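Local coordinates for major capsid protein (Faustovirus, PDB 5J7O), which probably forms the capsid shell of this large DNA virus as a trimeric building block with a double jelly-roll fold, at residues V107-T112 and V175-Y180; G182-K187 and T462-D467; F281-Q284 and T289-Q292; E327-I332 and G385-Q390. One frame throughout, in Å; residues are numbered along the deposited sequence.

Contact 1 of 4, residues V107-T112 and V175-Y180; sequences VQLAAT and VRYCEY
Tyr177 OH, at the far end of a ring that reaches across to Leu109 and Ala110, is gripped by a water and an amide. The hydroxyl gives its proton to the water at 2.9 Å (Tyr177 OH to water 1 O), and this water lies in the plane of the ring at its edge. It donates to Ala110 O at 2.6 Å. Gln387 NE2, from outside the two segments, bonds both to Tyr177 OH and to Ala110 O, so the carbonyl and the hydroxyl are joined by two routes.

Leu109 packs beside this polar end. Its CB approaches Tyr177 OH at 3.6 Å, while Leu109 CD1 lies 3.9 Å from Tyr177 CE2 and meets the ring obliquely. Tyr177 CG stands anti to its own carbonyl carbon (chi1 -81°), which carries the ring toward the end of strand 99-109. Val175 CG2 packs against Thr112 O at 3.6 Å. The end of strand 99-109 of one antiparallel sheet meets strand 170-177 of another, the runs pointing 158° apart, and no direct bond joins them. In this buried contact, a water and the Gln387 amide bridge Ala110 O and Tyr177 OH, 4.3 Å apart and too distant for a direct bond.

Contact 2 of 4, residues G182-K187 and T462-D467; sequences GLRLFK and TYQWRD
Hydrogen bonding is the whole of the direct contact: the guanidinium of Arg184 reaches the amide oxygen of Gln464, joining helix 181-185 to the short helix 464-467, far off in sequence. The main bond, Arg184 NH2 to Gln464 OE1, measures 2.7 Å and is nearly straight, with 167° at the hydrogen. OE1 lies in the guanidinium plane, whereas seen from the amide the donor is tilted out of the carbonyl plane. A second bond to the same oxygen, from Arg184 NH1 at 3.3 Å, is weak. The two flat groups stand at 90° to each other, and Gln464 is met at the guanidinium edge. Both side chains are extended, with CG of Arg184 anti to the backbone N (chi1 -156°), bridging 11.8 Å between Arg184 CA and Gln464 CA.

Within 462-467 a salt bridge joins neighbours. Arg466 approaches Asp467 side-on with two nitrogens, NE at 3.0 Å and NH2 at 3.1 Å, both to Asp467 OD1.

Packing completes the helical turn. Arg466 CB sits 3.7 Å above the centre of the Trp465 ring, and Phe334 of strand 333-336 touches Arg184, Gln464 and Trp465.

Arg184 NH1 also makes a weak bond to the Asn331 carbonyl. In this buried setting the arginine meets neutral oxygens, an amide and a main-chain carbonyl, whose dipoles probably stabilise its positive charge.

Contact 3 of 4, residues F281-Q284 and T289-Q292; sequences FGAQ and TQEQ
Gln290 loses more surface to this contact than any other residue, because its side-chain amide is laid against the backbone of Gly282 and Ala283. Its CG is anti to the carbonyl carbon (chi1 -80°), and the chain bends about its CB-CG bond (chi2 -75°), folding the amide back toward the earlier part of the same loop. The bond that results is weak: Gln290 NE2 donates to Gly282 O at 3.3 Å, with 157° at the hydrogen.

Ala283 is next in buried area. Its carbonyl oxygen is the nearer one, with Ala283 O 3.1 Å from Gln290 NE2, but the angle is too poor for a hydrogen bond. That oxygen instead takes the backbone N-H of Tyr177, the sound link between this loop and strand 170-177. The other end of the amide rests on the main chain, Gln290 OE1 lying 3.4 Å from Ala283 CA, and Ala283 CB is farther off, 4.3 Å from the same OE1.

Gly282 contributes through its backbone, and its N-H is held by the carboxylate of Glu229. Gln290 NE2 adds a weak bond to Val175 O on the same strand. Phe281, beside the contact, packs on Thr272 of the third subunit and Val517 of the second. The contact is a fold-back within the irregular loop between strands 273-280 and 293-298 of the double jelly-roll protein, its limbs backbone-bonded to Tyr177 (from Ala283) and Thr112 (from Gln290).

Contact 4 of 4, residues E327-I332 and G385-Q390; sequences EQQSNI and GTQAVQ
Gln329 makes the link between 327-332 and 385-390, touching Gln387 and Gly385, and the residues around it shape the turn that presents it. Walking from the start, Glu327 accepts on OE2 from Asn331 ND2 at 2.8 Å, with the amide placed well above the carboxylate plane. Gln328 N adds a weak bond to the same oxygen, which thereby bridges the start of the turn and its end.

Gln329 then reaches out, its CG anti to the backbone N (chi1 -174°) and the chain beyond extended. Its NE2 donates to Gln387 OE1 at 3.2 Å with 163° at the hydrogen; the acceptor lies close to the plane of the donor amide, the donor is tilted from the carbonyl plane of Gln387, and the two amide planes are 36° apart. The same NE2 is also bonded to Asp384 O, just ahead of the second segment, and rests 3.4 Å from Gln387 CB. On the other branch, Gln329 OE1 lies 3.4 Å from Gly385 CA. Gln387 OE1 is shared between Gln329 NE2 and Tyr85 OH, and its NE2 is bonded to Ala110 O and Tyr177 OH.

Past Ser330, Ile332 N closes the 3-10 turn on Gln329 O at 2.9 Å. The turn connects strands 320-326 and 333-336, which belong to different sheets, while 385-390 leads into strand 389-401, paired antiparallel with strand 99-109.

How the contacts relate
Contact 1 is the hub: the centre of contact 3 lies about 7 Å away, that of contact 4 about 8 Å and that of contact 2 about 11 Å, and it touches all three. Contacts 1, 3 and 4 follow one another along the chain, while contacts 3 and 4 are nested inside the long loop closed by contact 2. Strands 99-109 and 389-401, neighbours in one sheet, join contacts 1 and 4; strand 170-177 and helix 181-185, consecutive in the chain, join contacts 1 and 2. Contacts 2 and 3 do not touch. Contact 2 brings in helix 464-467, some 275 residues further along, so distant chain portions gather into one compact cluster, only partly buried at contact 4.

Contact 1 of 4, residues V107-T112 and V175-Y180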
loop_
_atom_site.group_PDB
_atom_site.type_symbol
_atom_site.label_atom_id
_atom_site.label_comp_id
_atom_site.label_asym_id
_atom_site.label_seq_id
_atom_site.Cartn_x
_atom_site.Cartn_y
_atom_site.Cartn_z
ATOM N N VAL B 107 10.659 7.740 24.658
ATOM C CA VAL B 107 10.674 9.190 24.805
ATOM C C VAL B 107 9.240 9.667 24.976
ATOM O O VAL B 107 8.337 9.213 24.267
ATOM C CB VAL B 107 11.340 9.890 23.604
ATOM C CG1 VAL B 107 11.525 11.375 23.893
ATOM C CG2 VAL B 107 12.669 9.232 23.272
ATOM N N GLN B 108 9.035 10.585 25.919
ATOM C CA GLN B 108 7.707 11.087 26.249
ATOM C C GLN B 108 7.742 12.607 26.244
ATOM O O GLN B 108 8.464 13.216 27.040
ATOM C CB GLN B 108 7.248 10.559 27.610
ATOM C CG GLN B 108 5.745 10.579 27.816
ATOM C CD GLN B 108 5.335 9.908 29.112
ATOM O OE1 GLN B 108 5.777 10.295 30.191
ATOM N NE2 GLN B 108 4.491 8.889 29.009
ATOM N N LEU B 109 6.963 13.214 25.354
ATOM C CA LEU B 109 6.919 14.661 25.193
ATOM C C LEU B 109 5.543 15.170 25.604
ATOM O O LEU B 109 4.522 14.642 25.151
ATOM C CB LEU B 109 7.234 15.053 23.749
ATOM C CG LEU B 109 8.547 14.469 23.218
ATOM C CD1 LEU B 109 8.735 14.782 21.741
ATOM C CD2 LEU B 109 9.727 14.978 24.031
ATOM N N ALA B 110 5.525 16.193 26.454
ATOM C CA ALA B 110 4.280 16.663 27.046
ATOM C C ALA B 110 3.335 17.209 25.984
ATOM O O ALA B 110 3.758 17.754 24.960
ATOM C CB ALA B 110 4.566 17.742 28.092
ATOM N N ALA B 111 2.035 17.043 26.233
ATOM C CA ALA B 111 1.027 17.681 25.399
ATOM C C ALA B 111 1.262 19.184 25.378
ATOM O O ALA B 111 1.619 19.788 26.394
ATOM C CB ALA B 111 -0.376 17.365 25.920
ATOM N N THR B 112 1.076 19.791 24.210
ATOM C CA THR B 112 1.554 21.149 24.011
ATOM C C THR B 112 0.637 21.889 23.047
ATOM O O THR B 112 -0.065 21.283 22.233
ATOM C CB THR B 112 3.000 21.143 23.498
ATOM O OG1 THR B 112 3.538 22.469 23.532
ATOM C CG2 THR B 112 3.061 20.605 22.078
ATOM N N VAL B 175 -0.359 23.446 16.345
ATOM C CA VAL B 175 0.978 22.882 16.458
ATOM C C VAL B 175 1.022 21.552 15.725
ATOM O O VAL B 175 0.017 20.839 15.609
ATOM C CB VAL B 175 1.422 22.713 17.927
ATOM C CG1 VAL B 175 1.705 24.069 18.554
ATOM C CG2 VAL B 175 0.366 21.969 18.721
ATOM N N ARG B 176 2.204 21.229 15.214
ATOM C CA ARG B 176 2.440 19.984 14.507
ATOM C C ARG B 176 3.856 19.529 14.809
ATOM O O ARG B 176 4.725 20.342 15.134
ATOM C CB ARG B 176 2.261 20.147 12.995
ATOM C CG ARG B 176 3.571 20.209 12.232
ATOM C CD ARG B 176 3.378 20.815 10.857
ATOM N NE ARG B 176 2.469 20.040 10.015
ATOM C CZ ARG B 176 1.833 20.529 8.953
ATOM N NH1 ARG B 176 1.989 21.801 8.606
ATOM N NH2 ARG B 176 1.033 19.751 8.239
ATOM N N TYR B 177 4.081 18.226 14.698
ATOM C CA TYR B 177 5.425 17.674 14.751
ATOM C C TYR B 177 5.990 17.519 13.344
ATOM O O TYR B 177 5.253 17.335 12.371
ATOM C CB TYR B 177 5.437 16.323 15.473
ATOM C CG TYR B 177 5.450 16.446 16.979
ATOM C CD1 TYR B 177 4.264 16.492 17.703
ATOM C CD2 TYR B 177 6.647 16.535 17.675
ATOM C CE1 TYR B 177 4.273 16.616 19.084
ATOM C CE2 TYR B 177 6.667 16.659 19.055
ATOM C CZ TYR B 177 5.478 16.698 19.752
ATOM O OH TYR B 177 5.497 16.821 21.123
ATOM N N CYS B 178 7.312 17.608 13.242
ATOM C CA CYS B 178 7.963 17.296 11.983
ATOM C C CYS B 178 7.748 15.823 11.644
ATOM O O CYS B 178 7.412 15.004 12.503
ATOM C CB CYS B 178 9.451 17.613 12.058
ATOM S SG CYS B 178 10.397 16.492 13.111
ATOM N N GLU B 179 7.902 15.496 10.365
ATOM C CA GLU B 179 7.763 14.108 9.950
ATOM C C GLU B 179 8.895 13.277 10.536
ATOM O O GLU B 179 10.049 13.717 10.590
ATOM C CB GLU B 179 7.743 13.996 8.428
ATOM C CG GLU B 179 6.424 14.425 7.810
ATOM C CD GLU B 179 6.300 14.021 6.358
ATOM O OE1 GLU B 179 7.335 13.979 5.662
ATOM O OE2 GLU B 179 5.167 13.738 5.915
ATOM N N TYR B 180 8.545 12.081 10.996
ATOM C CA TYR B 180 9.474 11.176 11.661
ATOM C C TYR B 180 10.198 11.861 12.823
ATOM O O TYR B 180 11.428 11.966 12.823
ATOM C CB TYR B 180 10.466 10.601 10.661
ATOM C CG TYR B 180 9.764 9.908 9.517
ATOM C CD1 TYR B 180 9.210 8.648 9.688
ATOM C CD2 TYR B 180 9.627 10.522 8.279
ATOM C CE1 TYR B 180 8.556 8.008 8.657
ATOM C CE2 TYR B 180 8.972 9.888 7.239
ATOM C CZ TYR B 180 8.439 8.631 7.435
ATOM O OH TYR B 180 7.786 7.991 6.408
HETATM O O HOH W 1 2.977 17.207 22.496
#

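Contact 2 of 4, residues G182-K187 and T462-D467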
loop_
_atom_site.group_PDB
_atom_site.type_symbol
_atom_site.label_atom_id
_atom_site.label_comp_id
_atom_site.label_asym_id
_atom_site.label_seq_id
_atom_site.Cartn_x
_atom_site.Cartn_y
_atom_site.Cartn_z
ATOM N N GLY B 182 10.855 10.916 15.834
ATOM C CA GLY B 182 11.792 10.061 16.538
ATOM C C GLY B 182 13.114 9.923 15.818
ATOM O O GLY B 182 14.136 9.622 16.436
ATOM N N LEU B 183 13.120 10.153 14.504
ATOM C CA LEU B 183 14.370 10.061 13.761
ATOM C C LEU B 183 15.180 11.345 13.870
ATOM O O LEU B 183 16.410 11.293 13.967
ATOM C CB LEU B 183 14.091 9.725 12.297
ATOM C CG LEU B 183 13.431 8.371 12.043
ATOM C CD1 LEU B 183 13.387 8.071 10.556
ATOM C CD2 LEU B 183 14.159 7.268 12.796
ATOM N N ARG B 184 14.516 12.505 13.855
ATOM C CA ARG B 184 15.246 13.761 13.973
ATOM C C ARG B 184 15.614 14.077 15.415
ATOM O O ARG B 184 16.608 14.770 15.655
ATOM C CB ARG B 184 14.429 14.918 13.395
ATOM C CG ARG B 184 15.293 16.086 12.953
ATOM C CD ARG B 184 14.479 17.269 12.460
ATOM N NE ARG B 184 15.328 18.212 11.738
ATOM C CZ ARG B 184 14.956 19.433 11.369
ATOM N NH1 ARG B 184 13.741 19.876 11.660
ATOM N NH2 ARG B 184 15.803 20.214 10.714
ATOM N N LEU B 185 14.829 13.581 16.376
ATOM C CA LEU B 185 15.047 13.930 17.777
ATOM C C LEU B 185 16.455 13.566 18.230
ATOM O O LEU B 185 17.071 14.299 19.013
ATOM C CB LEU B 185 14.012 13.234 18.658
ATOM C CG LEU B 185 14.089 13.567 20.148
ATOM C CD1 LEU B 185 13.686 15.014 20.390
ATOM C CD2 LEU B 185 13.222 12.622 20.955
ATOM N N PHE B 186 16.981 12.446 17.746
ATOM C CA PHE B 186 18.315 11.989 18.128
ATOM C C PHE B 186 19.313 12.532 17.114
ATOM O O PHE B 186 19.507 11.950 16.042
ATOM C CB PHE B 186 18.366 10.467 18.208
ATOM C CG PHE B 186 17.574 9.888 19.351
ATOM C CD1 PHE B 186 16.921 10.709 20.256
ATOM C CD2 PHE B 186 17.492 8.516 19.522
ATOM C CE1 PHE B 186 16.199 10.175 21.306
ATOM C CE2 PHE B 186 16.771 7.976 20.570
ATOM C CZ PHE B 186 16.124 8.807 21.463
ATOM N N LYS B 187 19.939 13.664 17.448
ATOM C CA LYS B 187 21.015 14.190 16.614
ATOM C C LYS B 187 22.136 13.173 16.471
ATOM O O LYS B 187 22.548 12.835 15.356
ATOM C CB LYS B 187 21.557 15.490 17.208
ATOM C CG LYS B 187 20.660 16.696 17.035
ATOM C CD LYS B 187 21.336 17.936 17.595
ATOM C CE LYS B 187 22.736 18.100 17.021
ATOM N NZ LYS B 187 23.487 19.206 17.676
ATOM N N THR B 462 9.172 27.057 5.439
ATOM C CA THR B 462 7.962 26.718 6.176
ATOM C C THR B 462 7.553 25.264 5.991
ATOM O O THR B 462 6.669 24.790 6.713
ATOM C CB THR B 462 6.812 27.637 5.758
ATOM O OG1 THR B 462 6.558 27.485 4.356
ATOM C CG2 THR B 462 7.162 29.089 6.051
ATOM N N TYR B 463 8.163 24.552 5.043
ATOM C CA TYR B 463 7.963 23.120 4.882
ATOM C C TYR B 463 9.146 22.311 5.403
ATOM O O TYR B 463 9.290 21.135 5.047
ATOM C CB TYR B 463 7.692 22.781 3.415
ATOM C CG TYR B 463 6.280 23.087 2.966
ATOM C CD1 TYR B 463 5.932 24.352 2.510
ATOM C CD2 TYR B 463 5.294 22.109 2.996
ATOM C CE1 TYR B 463 4.642 24.635 2.100
ATOM C CE2 TYR B 463 4.001 22.383 2.587
ATOM C CZ TYR B 463 3.681 23.646 2.140
ATOM O OH TYR B 463 2.396 23.923 1.731
ATOM N N GLN B 464 9.998 22.920 6.236
ATOM C CA GLN B 464 11.118 22.189 6.820
ATOM C C GLN B 464 10.641 21.010 7.654
ATOM O O GLN B 464 11.320 19.978 7.717
ATOM C CB GLN B 464 11.974 23.119 7.682
ATOM C CG GLN B 464 13.215 22.442 8.246
ATOM C CD GLN B 464 13.668 23.033 9.566
ATOM O OE1 GLN B 464 14.695 22.635 10.116
ATOM N NE2 GLN B 464 12.899 23.981 10.086
ATOM N N TRP B 465 9.477 21.143 8.300
ATOM C CA TRP B 465 8.899 20.037 9.057
ATOM C C TRP B 465 8.742 18.780 8.208
ATOM O O TRP B 465 8.716 17.671 8.754
ATOM C CB TRP B 465 7.541 20.449 9.629
ATOM C CG TRP B 465 6.501 20.686 8.576
ATOM C CD1 TRP B 465 6.252 21.855 7.918
ATOM C CD2 TRP B 465 5.568 19.729 8.061
ATOM N NE1 TRP B 465 5.221 21.686 7.025
ATOM C CE2 TRP B 465 4.784 20.388 7.094
ATOM C CE3 TRP B 465 5.320 18.378 8.324
ATOM C CZ2 TRP B 465 3.771 19.743 6.387
ATOM C CZ3 TRP B 465 4.314 17.741 7.623
ATOM C CH2 TRP B 465 3.552 18.423 6.667
ATOM N N ARG B 466 8.632 18.933 6.891
ATOM C CA ARG B 466 8.460 17.827 5.955
ATOM C C ARG B 466 9.698 17.544 5.116
ATOM O O ARG B 466 10.025 16.380 4.879
ATOM C CB ARG B 466 7.279 18.121 5.022
ATOM C CG ARG B 466 6.961 17.029 4.022
ATOM C CD ARG B 466 6.112 17.581 2.891
ATOM N NE ARG B 466 6.875 18.494 2.044
ATOM C CZ ARG B 466 6.338 19.304 1.138
ATOM N NH1 ARG B 466 5.023 19.330 0.963
ATOM N NH2 ARG B 466 7.113 20.097 0.412
ATOM N N ASP B 467 10.405 18.584 4.672
ATOM C CA ASP B 467 11.503 18.421 3.728
ATOM C C ASP B 467 12.812 17.984 4.375
ATOM O O ASP B 467 13.758 17.669 3.645
ATOM C CB ASP B 467 11.749 19.730 2.969
ATOM C CG ASP B 467 10.583 20.123 2.085
ATOM O OD1 ASP B 467 9.726 19.259 1.807
ATOM O OD2 ASP B 467 10.530 21.298 1.662
#

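Contact 3 of 4, residues F281-Q284 and T289-Q292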
loop_
_atom_site.group_PDB
_atom_site.type_symbol
_atom_site.label_atom_id
_atom_site.label_comp_id
_atom_site.label_asym_id
_atom_site.label_seq_id
_atom_site.Cartn_x
_atom_site.Cartn_y
_atom_site.Cartn_z
ATOM N N PHE B 281 -4.624 12.001 11.414
ATOM C CA PHE B 281 -4.937 12.904 12.519
ATOM C C PHE B 281 -3.994 12.627 13.686
ATOM O O PHE B 281 -4.411 12.446 14.831
ATOM C CB PHE B 281 -6.407 12.791 12.926
ATOM C CG PHE B 281 -6.907 11.378 13.080
ATOM C CD1 PHE B 281 -7.392 10.669 11.989
ATOM C CD2 PHE B 281 -6.921 10.771 14.323
ATOM C CE1 PHE B 281 -7.852 9.375 12.135
ATOM C CE2 PHE B 281 -7.380 9.476 14.476
ATOM C CZ PHE B 281 -7.847 8.778 13.380
ATOM N N GLY B 282 -2.691 12.605 13.403
ATOM C CA GLY B 282 -1.703 12.327 14.422
ATOM C C GLY B 282 -0.733 13.461 14.680
ATOM O O GLY B 282 -1.110 14.637 14.640
ATOM N N ALA B 283 0.530 13.113 14.934
ATOM C CA ALA B 283 1.509 14.103 15.368
ATOM C C ALA B 283 1.837 15.116 14.278
ATOM O O ALA B 283 2.221 16.250 14.588
ATOM C CB ALA B 283 2.785 13.407 15.840
ATOM N N GLN B 284 1.698 14.740 13.007
ATOM C CA GLN B 284 2.029 15.647 11.915
ATOM C C GLN B 284 0.858 16.517 11.479
ATOM O O GLN B 284 1.075 17.517 10.784
ATOM C CB GLN B 284 2.553 14.863 10.707
ATOM C CG GLN B 284 3.992 14.386 10.849
ATOM C CD GLN B 284 4.143 13.243 11.835
ATOM O OE1 GLN B 284 3.312 12.336 11.883
ATOM N NE2 GLN B 284 5.207 13.282 12.628
ATOM N N THR B 289 -4.247 21.355 20.167
ATOM C CA THR B 289 -3.390 20.730 21.165
ATOM C C THR B 289 -2.913 19.395 20.619
ATOM O O THR B 289 -3.731 18.538 20.272
ATOM C CB THR B 289 -4.126 20.529 22.494
ATOM O OG1 THR B 289 -4.441 21.803 23.069
ATOM C CG2 THR B 289 -3.259 19.739 23.465
ATOM N N GLN B 290 -1.596 19.227 20.530
ATOM C CA GLN B 290 -1.022 17.925 20.222
ATOM C C GLN B 290 -0.964 17.091 21.494
ATOM O O GLN B 290 -0.541 17.579 22.547
ATOM C CB GLN B 290 0.375 18.075 19.618
ATOM C CG GLN B 290 0.386 18.442 18.140
ATOM C CD GLN B 290 0.036 17.272 17.241
ATOM O OE1 GLN B 290 0.017 16.120 17.676
ATOM N NE2 GLN B 290 -0.243 17.563 15.976
ATOM N N GLU B 291 -1.400 15.839 21.399
ATOM C CA GLU B 291 -1.420 14.968 22.561
ATOM C C GLU B 291 0.003 14.586 22.964
ATOM O O GLU B 291 0.971 14.814 22.233
ATOM C CB GLU B 291 -2.246 13.715 22.275
ATOM C CG GLU B 291 -3.565 13.992 21.578
ATOM C CD GLU B 291 -4.443 12.762 21.490
ATOM O OE1 GLU B 291 -5.474 12.815 20.787
ATOM O OE2 GLU B 291 -4.103 11.743 22.127
ATOM N N GLN B 292 0.118 13.997 24.153
ATOM C CA GLN B 292 1.407 13.518 24.635
ATOM C C GLN B 292 1.991 12.509 23.655
ATOM O O GLN B 292 1.426 11.431 23.449
ATOM C CB GLN B 292 1.250 12.889 26.018
ATOM C CG GLN B 292 2.530 12.279 26.569
ATOM C CD GLN B 292 2.297 11.484 27.840
ATOM O OE1 GLN B 292 1.980 10.295 27.793
ATOM N NE2 GLN B 292 2.455 12.138 28.984
#

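Contact 4 of 4, residues E327-I332 and G385-Q390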
loop_
_atom_site.group_PDB
_atom_site.type_symbol
_atom_site.label_atom_id
_atom_site.label_comp_id
_atom_site.label_asym_id
_atom_site.label_seq_id
_atom_site.Cartn_x
_atom_site.Cartn_y
_atom_site.Cartn_z
ATOM N N GLU B 327 17.859 16.889 19.770
ATOM C CA GLU B 327 17.685 18.044 18.904
ATOM C C GLU B 327 16.990 19.184 19.653
ATOM O O GLU B 327 16.298 18.977 20.654
ATOM C CB GLU B 327 16.877 17.643 17.665
ATOM C CG GLU B 327 16.679 18.735 16.626
ATOM C CD GLU B 327 17.982 19.213 16.021
ATOM O OE1 GLU B 327 18.631 18.423 15.303
ATOM O OE2 GLU B 327 18.360 20.377 16.266
ATOM N N GLN B 328 17.203 20.404 19.162
ATOM C CA GLN B 328 16.481 21.558 19.680
ATOM C C GLN B 328 14.986 21.403 19.422
ATOM O O GLN B 328 14.562 20.739 18.472
ATOM C CB GLN B 328 16.994 22.844 19.029
ATOM C CG GLN B 328 18.508 22.941 18.934
ATOM C CD GLN B 328 18.966 24.212 18.243
ATOM O OE1 GLN B 328 18.470 25.301 18.530
ATOM N NE2 GLN B 328 19.913 24.076 17.322
ATOM N N GLN B 329 14.179 22.031 20.284
ATOM C CA GLN B 329 12.730 21.917 20.149
ATOM C C GLN B 329 12.244 22.538 18.845
ATOM O O GLN B 329 11.303 22.033 18.222
ATOM C CB GLN B 329 12.033 22.576 21.339
ATOM C CG GLN B 329 10.522 22.372 21.349
ATOM C CD GLN B 329 9.788 23.430 22.149
ATOM O OE1 GLN B 329 10.236 24.573 22.250
ATOM N NE2 GLN B 329 8.651 23.054 22.723
ATOM N N SER B 330 12.879 23.629 18.415
ATOM C CA SER B 330 12.438 24.357 17.231
ATOM C C SER B 330 12.607 23.565 15.940
ATOM O O SER B 330 12.090 23.996 14.903
ATOM C CB SER B 330 13.190 25.686 17.130
ATOM O OG SER B 330 14.568 25.517 17.415
ATOM N N ASN B 331 13.310 22.435 15.968
ATOM C CA ASN B 331 13.432 21.564 14.806
ATOM C C ASN B 331 12.513 20.353 14.878
ATOM O O ASN B 331 12.490 19.552 13.939
ATOM C CB ASN B 331 14.882 21.098 14.639
ATOM C CG ASN B 331 15.802 22.207 14.176
ATOM O OD1 ASN B 331 15.383 23.119 13.464
ATOM N ND2 ASN B 331 17.067 22.133 14.575
ATOM N N ILE B 332 11.756 20.202 15.962
ATOM C CA ILE B 332 10.882 19.056 16.160
ATOM C C ILE B 332 9.413 19.461 16.147
ATOM O O ILE B 332 8.582 18.774 15.546
ATOM C CB ILE B 332 11.240 18.326 17.473
ATOM C CG1 ILE B 332 12.690 17.840 17.436
ATOM C CG2 ILE B 332 10.284 17.169 17.726
ATOM C CD1 ILE B 332 12.991 16.909 16.284
ATOM N N GLY B 385 8.010 26.967 24.575
ATOM C CA GLY B 385 9.399 26.624 24.825
ATOM C C GLY B 385 9.650 25.913 26.138
ATOM O O GLY B 385 10.772 25.447 26.362
ATOM N N THR B 386 8.645 25.822 27.007
ATOM C CA THR B 386 8.764 25.102 28.266
ATOM C C THR B 386 8.213 23.685 28.183
ATOM O O THR B 386 8.037 23.040 29.222
ATOM C CB THR B 386 8.060 25.864 29.391
ATOM O OG1 THR B 386 6.677 26.049 29.060
ATOM C CG2 THR B 386 8.713 27.221 29.612
ATOM N N GLN B 387 7.929 23.192 26.978
ATOM C CA GLN B 387 7.436 21.829 26.822
ATOM C C GLN B 387 8.472 20.842 27.340
ATOM O O GLN B 387 9.615 20.821 26.873
ATOM C CB GLN B 387 7.113 21.540 25.358
ATOM C CG GLN B 387 6.472 20.179 25.141
ATOM C CD GLN B 387 6.707 19.635 23.748
ATOM O OE1 GLN B 387 7.594 20.099 23.030
ATOM N NE2 GLN B 387 5.915 18.643 23.359
ATOM N N ALA B 388 8.069 20.023 28.303
ATOM C CA ALA B 388 8.995 19.155 29.010
ATOM C C ALA B 388 9.118 17.798 28.331
ATOM O O ALA B 388 8.169 17.290 27.726
ATOM C CB ALA B 388 8.549 18.964 30.460
ATOM N N VAL B 389 10.315 17.221 28.426
ATOM C CA VAL B 389 10.522 15.804 28.141
ATOM C C VAL B 389 10.153 15.058 29.419
ATOM O O VAL B 389 10.929 15.015 30.375
ATOM C CB VAL B 389 11.958 15.507 27.700
ATOM C CG1 VAL B 389 12.170 14.006 27.561
ATOM C CG2 VAL B 389 12.270 16.216 26.391
ATOM N N GLN B 390 8.952 14.482 29.446
ATOM C CA GLN B 390 8.408 13.944 30.686
ATOM C C GLN B 390 9.060 12.635 31.109
ATOM O O GLN B 390 9.049 12.316 32.302
ATOM C CB GLN B 390 6.896 13.756 30.549
ATOM C CG GLN B 390 6.156 15.052 30.257
ATOM C CD GLN B 390 4.654 14.877 30.223
ATOM O OE1 GLN B 390 4.123 14.106 29.423
ATOM N NE2 GLN B 390 3.957 15.595 31.097
#